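Local coordinates for protein N-acetylneuraminate lyase (Peptoclostridium difficile, PDB 4WOZ) that belongs to the dihydrodipicolinate synthetase family of TIM-barrel proteins and assembles from four copies of one chain, at residues E241-E244 with V245-T249; F63-S66 with T67-K71. One frame throughout, in Å; residues are numbered along the deposited sequence.

Interaction 1 (E241-E244 with V245-T249); sequences EALE and VQHVT
Leu243 and His247, one helical turn apart, illustrate how an aliphatic side chain can roof an aromatic ring four residues further along the same helix. His247 CB lies 3.5 Å from both Leu243 O and Glu244 O, and CG follows with Leu243 O 3.3 Å away, over one face of the ring. With CG anti to the carbonyl carbon (chi1 -82°), the ring swings back toward the preceding turn. CD2 still passes near Leu243 O, but farther out carbon takes over: NE2 comes 3.6 Å from Leu243 CG, CE1 and NE2 both lie 3.7 Å from Leu243 CD1, and CD1 sits 3.9 Å from the ring centroid, 23° off its normal, a CH-pi contact displaced toward the rim. Glu244 bends at chi2 (47°), which carries OE1 to the ring edge, 4.0 Å from His247 CD2, the carboxylate plane inclined to the ring. Beneath all this, His247 N donates to Leu243 O over 2.8 Å as part of the regular helical ladder. The ring's ND1 is hydrogen-bonded to OE2 of Glu185 of the second subunit, which would hold its rotation from outside. Segment 241-249 thus turns one side to that neighbouring subunit, where Leu243 also meets Val209, while Ala242, Val245 and Gln246 pack against helices 204-209 and 220-235 of their own chain, on the outside of the barrel.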
ATOM      1  N   GLU A 241      -9.506   7.171 -34.138  1.00 30.04           N
ATOM      2  CA  GLU A 241     -10.390   8.279 -33.800  1.00 30.02           C
ATOM      3  C   GLU A 241     -10.741   8.278 -32.311  1.00 27.79           C
ATOM      4  O   GLU A 241     -10.701   9.316 -31.658  1.00 27.63           O
ATOM      5  CB  GLU A 241     -11.681   8.210 -34.627  1.00 32.95           C
ATOM      6  CG  GLU A 241     -11.503   8.459 -36.126  1.00 38.09           C
ATOM      7  CD  GLU A 241     -10.932   7.265 -36.876  1.00 40.82           C
ATOM      8  OE1 GLU A 241     -10.676   7.400 -38.093  1.00 44.36           O
ATOM      9  OE2 GLU A 241     -10.744   6.192 -36.262  1.00 42.83           O
ATOM     10  N   ALA A 242     -11.088   7.109 -31.777  1.00 27.86           N
ATOM     11  CA  ALA A 242     -11.447   7.000 -30.365  1.00 25.70           C
ATOM     12  C   ALA A 242     -10.294   7.463 -29.482  1.00 24.72           C
ATOM     13  O   ALA A 242     -10.496   8.181 -28.501  1.00 25.79           O
ATOM     14  CB  ALA A 242     -11.821   5.563 -30.034  1.00 27.53           C
ATOM     15  N   LEU A 243      -9.085   7.051 -29.835  1.00 23.40           N
ATOM     16  CA  LEU A 243      -7.903   7.425 -29.064  1.00 23.91           C
ATOM     17  C   LEU A 243      -7.712   8.942 -29.025  1.00 24.30           C
ATOM     18  O   LEU A 243      -7.323   9.500 -28.005  1.00 22.26           O
ATOM     19  CB  LEU A 243      -6.656   6.777 -29.659  1.00 23.41           C
ATOM     20  CG  LEU A 243      -5.338   7.147 -28.973  1.00 24.77           C
ATOM     21  CD1 LEU A 243      -5.420   6.838 -27.483  1.00 26.96           C
ATOM     22  CD2 LEU A 243      -4.202   6.368 -29.616  1.00 26.42           C
ATOM     23  N   GLU A 244      -7.977   9.602 -30.145  1.00 23.27           N
ATOM     24  CA  GLU A 244      -7.828  11.042 -30.196  1.00 27.17           C
ATOM     25  C   GLU A 244      -8.850  11.734 -29.290  1.00 26.64           C
ATOM     26  O   GLU A 244      -8.539  12.745 -28.664  1.00 28.23           O
ATOM     27  CB  GLU A 244      -7.961  11.539 -31.636  1.00 30.32           C
ATOM     28  CG  GLU A 244      -7.491  12.965 -31.803  1.00 39.67           C
ATOM     29  CD  GLU A 244      -6.146  13.204 -31.131  1.00 43.24           C
ATOM     30  OE1 GLU A 244      -5.146  12.573 -31.546  1.00 43.91           O
ATOM     31  OE2 GLU A 244      -6.095  14.016 -30.178  1.00 45.84           O
ATOM     32  N   VAL A 245     -10.063  11.193 -29.209  1.00 24.76           N
ATOM     33  CA  VAL A 245     -11.079  11.792 -28.351  1.00 23.29           C
ATOM     34  C   VAL A 245     -10.711  11.510 -26.887  1.00 24.08           C
ATOM     35  O   VAL A 245     -10.967  12.328 -26.008  1.00 24.33           O
ATOM     36  CB  VAL A 245     -12.502  11.230 -28.663  1.00 25.80           C
ATOM     37  CG1 VAL A 245     -13.525  11.807 -27.693  1.00 23.27           C
ATOM     38  CG2 VAL A 245     -12.905  11.588 -30.096  1.00 24.69           C
ATOM     39  N   GLN A 246     -10.107  10.349 -26.636  1.00 23.55           N
ATOM     40  CA  GLN A 246      -9.684   9.982 -25.288  1.00 24.71           C
ATOM     41  C   GLN A 246      -8.510  10.866 -24.853  1.00 23.76           C
ATOM     42  O   GLN A 246      -8.356  11.147 -23.670  1.00 25.87           O
ATOM     43  CB  GLN A 246      -9.243   8.520 -25.230  1.00 22.74           C
ATOM     44  CG  GLN A 246      -8.875   8.060 -23.824  1.00 25.23           C
ATOM     45  CD  GLN A 246     -10.092   7.823 -22.939  1.00 26.64           C
ATOM     46  OE1 GLN A 246     -10.843   6.869 -23.144  1.00 24.79           O
ATOM     47  NE2 GLN A 246     -10.294   8.695 -21.954  1.00 23.75           N
ATOM     48  N   HIS A 247      -7.676  11.275 -25.809  1.00 25.71           N
ATOM     49  CA  HIS A 247      -6.539  12.138 -25.503  1.00 27.20           C
ATOM     50  C   HIS A 247      -7.041  13.487 -25.006  1.00 27.49           C
ATOM     51  O   HIS A 247      -6.573  13.989 -23.985  1.00 27.60           O
ATOM     52  CB  HIS A 247      -5.653  12.359 -26.735  1.00 26.55           C
ATOM     53  CG  HIS A 247      -4.676  11.254 -26.991  1.00 26.51           C
ATOM     54  ND1 HIS A 247      -4.079  10.537 -25.977  1.00 26.11           N
ATOM     55  CD2 HIS A 247      -4.149  10.782 -28.145  1.00 27.95           C
ATOM     56  CE1 HIS A 247      -3.227   9.672 -26.496  1.00 27.25           C
ATOM     57  NE2 HIS A 247      -3.249   9.801 -27.810  1.00 25.32           N
ATOM     58  N   VAL A 248      -7.989  14.078 -25.733  1.00 26.35           N
ATOM     59  CA  VAL A 248      -8.545  15.367 -25.331  1.00 26.32           C
ATOM     60  C   VAL A 248      -9.300  15.203 -24.013  1.00 25.85           C
ATOM     61  O   VAL A 248      -9.229  16.056 -23.126  1.00 24.97           O
ATOM     62  CB  VAL A 248      -9.504  15.928 -26.403  1.00 29.02           C
ATOM     63  CG1 VAL A 248     -10.134  17.236 -25.911  1.00 30.52           C
ATOM     64  CG2 VAL A 248      -8.741  16.158 -27.709  1.00 29.67           C
ATOM     65  N   THR A 249     -10.022  14.096 -23.880  1.00 25.53           N
ATOM     66  CA  THR A 249     -10.767  13.836 -22.660  1.00 22.33           C
ATOM     67  C   THR A 249      -9.837  13.779 -21.448  1.00 21.99           C
ATOM     68  O   THR A 249     -10.155  14.321 -20.387  1.00 25.43           O
ATOM     69  CB  THR A 249     -11.552  12.505 -22.760  1.00 23.00           C
ATOM     70  OG1 THR A 249     -12.687  12.685 -23.615  1.00 23.57           O
ATOM     71  CG2 THR A 249     -12.034  12.062 -21.393  1.00 21.20           C
TER

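Interaction 2 (F63-S66 with T67-K71); sequences FMLS and TDEKK
Ser66 and Glu69 grip each other in both directions across the start of helix 67-81, a worked case of a helix closed by reciprocal bonds. The tight part is small and polar. Glu69 OE1 accepts the backbone N-H of Ser66, N to OE1 2.7 Å, and the N-H points almost straight at it (174°), meeting the lone pair that faces away from OE2. In return Ser66 OG accepts from Glu69 N, a weak bond of 3.4 Å, and makes a second weak bond as donor to OE1. The serine torsion explains this double use: OG stands between the backbone N and the carbonyl carbon (chi1 60°), from where it reaches both Glu69 N in the first turn and the Glu69 carboxylate. Glu69 has CG beside its own backbone N, and the chain beyond CG runs extended back toward the loop, with Ser66 OG only 3.0 Å from Glu69 CG. Leu65 crosses this chain at about a right angle, CB resting 3.6 Å from OE1 and CD2 at a similar range. Lys70 N donates to Ser66 O, a main-chain bond across the junction, while Lys70 CE passes 3.6 Å from Leu65 O on its way to a salt bridge with Glu98.

The looser side is that of Thr67 and Asp68. Thr67 directs its CB away from the loop and meets Ser66 chiefly through the backbone, and exposed Asp68 brings CB no nearer than 4.3 Å to Ser66 OG. OE2 of Glu69 forms a salt bridge with Arg280, tying the cap to a loop far along the sequence. The arrangement is a capping box with Ser66 as N-cap, placed where the loop after strand 52-55 enters the following helix of the beta/alpha barrel.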
ATOM      1  N   PHE A  63     -22.217  10.355   0.398  1.00 35.72           N
ATOM      2  CA  PHE A  63     -21.724  10.058   1.737  1.00 38.29           C
ATOM      3  C   PHE A  63     -21.534  11.244   2.678  1.00 37.20           C
ATOM      4  O   PHE A  63     -21.046  11.081   3.793  1.00 37.89           O
ATOM      5  CB  PHE A  63     -20.434   9.262   1.607  1.00 40.50           C
ATOM      6  CG  PHE A  63     -20.577   8.055   0.732  1.00 42.71           C
ATOM      7  CD1 PHE A  63     -21.337   6.968   1.150  1.00 42.72           C
ATOM      8  CD2 PHE A  63     -19.994   8.024  -0.530  1.00 44.17           C
ATOM      9  CE1 PHE A  63     -21.518   5.864   0.326  1.00 44.56           C
ATOM     10  CE2 PHE A  63     -20.167   6.924  -1.368  1.00 46.65           C
ATOM     11  CZ  PHE A  63     -20.932   5.841  -0.938  1.00 46.86           C
ATOM     12  N   MET A  64     -21.923  12.431   2.228  1.00 38.90           N
ATOM     13  CA  MET A  64     -21.828  13.635   3.045  1.00 39.17           C
ATOM     14  C   MET A  64     -23.242  14.144   3.298  1.00 38.88           C
ATOM     15  O   MET A  64     -23.437  15.235   3.832  1.00 39.00           O
ATOM     16  CB  MET A  64     -21.027  14.723   2.321  1.00 40.83           C
ATOM     17  CG  MET A  64     -19.577  14.362   2.037  1.00 44.70           C
ATOM     18  SD  MET A  64     -18.693  15.718   1.222  1.00 47.41           S
ATOM     19  CE  MET A  64     -18.083  16.592   2.630  1.00 44.48           C
ATOM     20  N   LEU A  65     -24.229  13.342   2.916  1.00 38.45           N
ATOM     21  CA  LEU A  65     -25.624  13.735   3.071  1.00 39.33           C
ATOM     22  C   LEU A  65     -26.399  12.894   4.070  1.00 38.77           C
ATOM     23  O   LEU A  65     -26.068  11.735   4.313  1.00 37.90           O
ATOM     24  CB  LEU A  65     -26.327  13.666   1.714  1.00 37.27           C
ATOM     25  CG  LEU A  65     -25.644  14.456   0.596  1.00 39.97           C
ATOM     26  CD1 LEU A  65     -26.400  14.269  -0.712  1.00 38.68           C
ATOM     27  CD2 LEU A  65     -25.583  15.924   0.983  1.00 39.23           C
ATOM     28  N   SER A  66     -27.442  13.489   4.639  1.00 39.30           N
ATOM     29  CA  SER A  66     -28.296  12.794   5.595  1.00 40.34           C
ATOM     30  C   SER A  66     -29.238  11.916   4.784  1.00 40.93           C
ATOM     31  O   SER A  66     -29.453  12.160   3.594  1.00 39.26           O
ATOM     32  CB  SER A  66     -29.108  13.795   6.416  1.00 40.76           C
ATOM     33  OG  SER A  66     -29.924  14.588   5.570  1.00 42.73           O
ATOM     34  N   THR A  67     -29.801  10.899   5.422  1.00 41.42           N
ATOM     35  CA  THR A  67     -30.702   9.993   4.731  1.00 43.00           C
ATOM     36  C   THR A  67     -31.889  10.726   4.089  1.00 42.89           C
ATOM     37  O   THR A  67     -32.330  10.357   3.002  1.00 42.49           O
ATOM     38  CB  THR A  67     -31.207   8.899   5.687  1.00 44.31           C
ATOM     39  OG1 THR A  67     -31.963   7.929   4.949  1.00 47.79           O
ATOM     40  CG2 THR A  67     -32.083   9.503   6.774  1.00 48.59           C
ATOM     41  N   ASP A  68     -32.397  11.768   4.746  1.00 42.68           N
ATOM     42  CA  ASP A  68     -33.520  12.529   4.197  1.00 43.40           C
ATOM     43  C   ASP A  68     -33.107  13.266   2.926  1.00 41.22           C
ATOM     44  O   ASP A  68     -33.885  13.382   1.979  1.00 38.27           O
ATOM     45  CB  ASP A  68     -34.056  13.550   5.214  1.00 46.36           C
ATOM     46  CG  ASP A  68     -34.798  12.893   6.375  1.00 49.72           C
ATOM     47  OD1 ASP A  68     -35.712  12.077   6.123  1.00 51.00           O
ATOM     48  OD2 ASP A  68     -34.475  13.203   7.543  1.00 52.62           O
ATOM     49  N   GLU A  69     -31.884  13.778   2.911  1.00 39.84           N
ATOM     50  CA  GLU A  69     -31.406  14.487   1.739  1.00 39.77           C
ATOM     51  C   GLU A  69     -31.297  13.506   0.579  1.00 37.68           C
ATOM     52  O   GLU A  69     -31.638  13.835  -0.557  1.00 36.70           O
ATOM     53  CB  GLU A  69     -30.053  15.132   2.030  1.00 42.12           C
ATOM     54  CG  GLU A  69     -30.136  16.223   3.081  1.00 45.99           C
ATOM     55  CD  GLU A  69     -28.790  16.828   3.402  1.00 48.35           C
ATOM     56  OE1 GLU A  69     -27.894  16.076   3.841  1.00 47.59           O
ATOM     57  OE2 GLU A  69     -28.631  18.056   3.216  1.00 50.42           O
ATOM     58  N   LYS A  70     -30.832  12.295   0.876  1.00 34.79           N
ATOM     59  CA  LYS A  70     -30.693  11.269  -0.147  1.00 34.25           C
ATOM     60  C   LYS A  70     -32.056  10.986  -0.766  1.00 34.66           C
ATOM     61  O   LYS A  70     -32.181  10.850  -1.982  1.00 32.45           O
ATOM     62  CB  LYS A  70     -30.117   9.987   0.456  1.00 32.10           C
ATOM     63  CG  LYS A  70     -28.663  10.111   0.897  1.00 33.30           C
ATOM     64  CD  LYS A  70     -28.169   8.831   1.554  1.00 32.52           C
ATOM     65  CE  LYS A  70     -26.729   8.980   2.038  1.00 32.69           C
ATOM     66  NZ  LYS A  70     -26.236   7.743   2.705  1.00 31.19           N
ATOM     67  N   LYS A  71     -33.077  10.902   0.081  1.00 35.02           N
ATOM     68  CA  LYS A  71     -34.428  10.646  -0.387  1.00 35.92           C
ATOM     69  C   LYS A  71     -34.933  11.795  -1.259  1.00 35.53           C
ATOM     70  O   LYS A  71     -35.514  11.556  -2.322  1.00 33.73           O
ATOM     71  CB  LYS A  71     -35.370  10.428   0.801  1.00 37.54           C
ATOM     72  CG  LYS A  71     -35.183   9.094   1.502  1.00 40.50           C
ATOM     73  CD  LYS A  71     -36.110   8.957   2.706  1.00 43.43           C
ATOM     74  CE  LYS A  71     -36.046   7.550   3.291  1.00 44.05           C
ATOM     75  NZ  LYS A  71     -36.961   7.370   4.454  1.00 47.84           N
TER

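Overall arrangement
Both interactions are local contacts on helices outside the eight-stranded barrel, and they differ in position along the helix. Interaction 2 sits at a helix beginning, so its chemistry is polar: side chains serve backbone groups where the helical ladder is not yet complete. Interaction 1 lies within helix 239-259, where main-chain bonds run on regularly and the side chains meet mainly by apolar and CH-pi contact, while polar ends turn to partners outside. Each is partly buried, and each faces another copy of the protein, the second subunit for 241-249 and the third for 63-71. They share no element, lie on opposite sides of the chain's centre, and have centres about 36 Å apart.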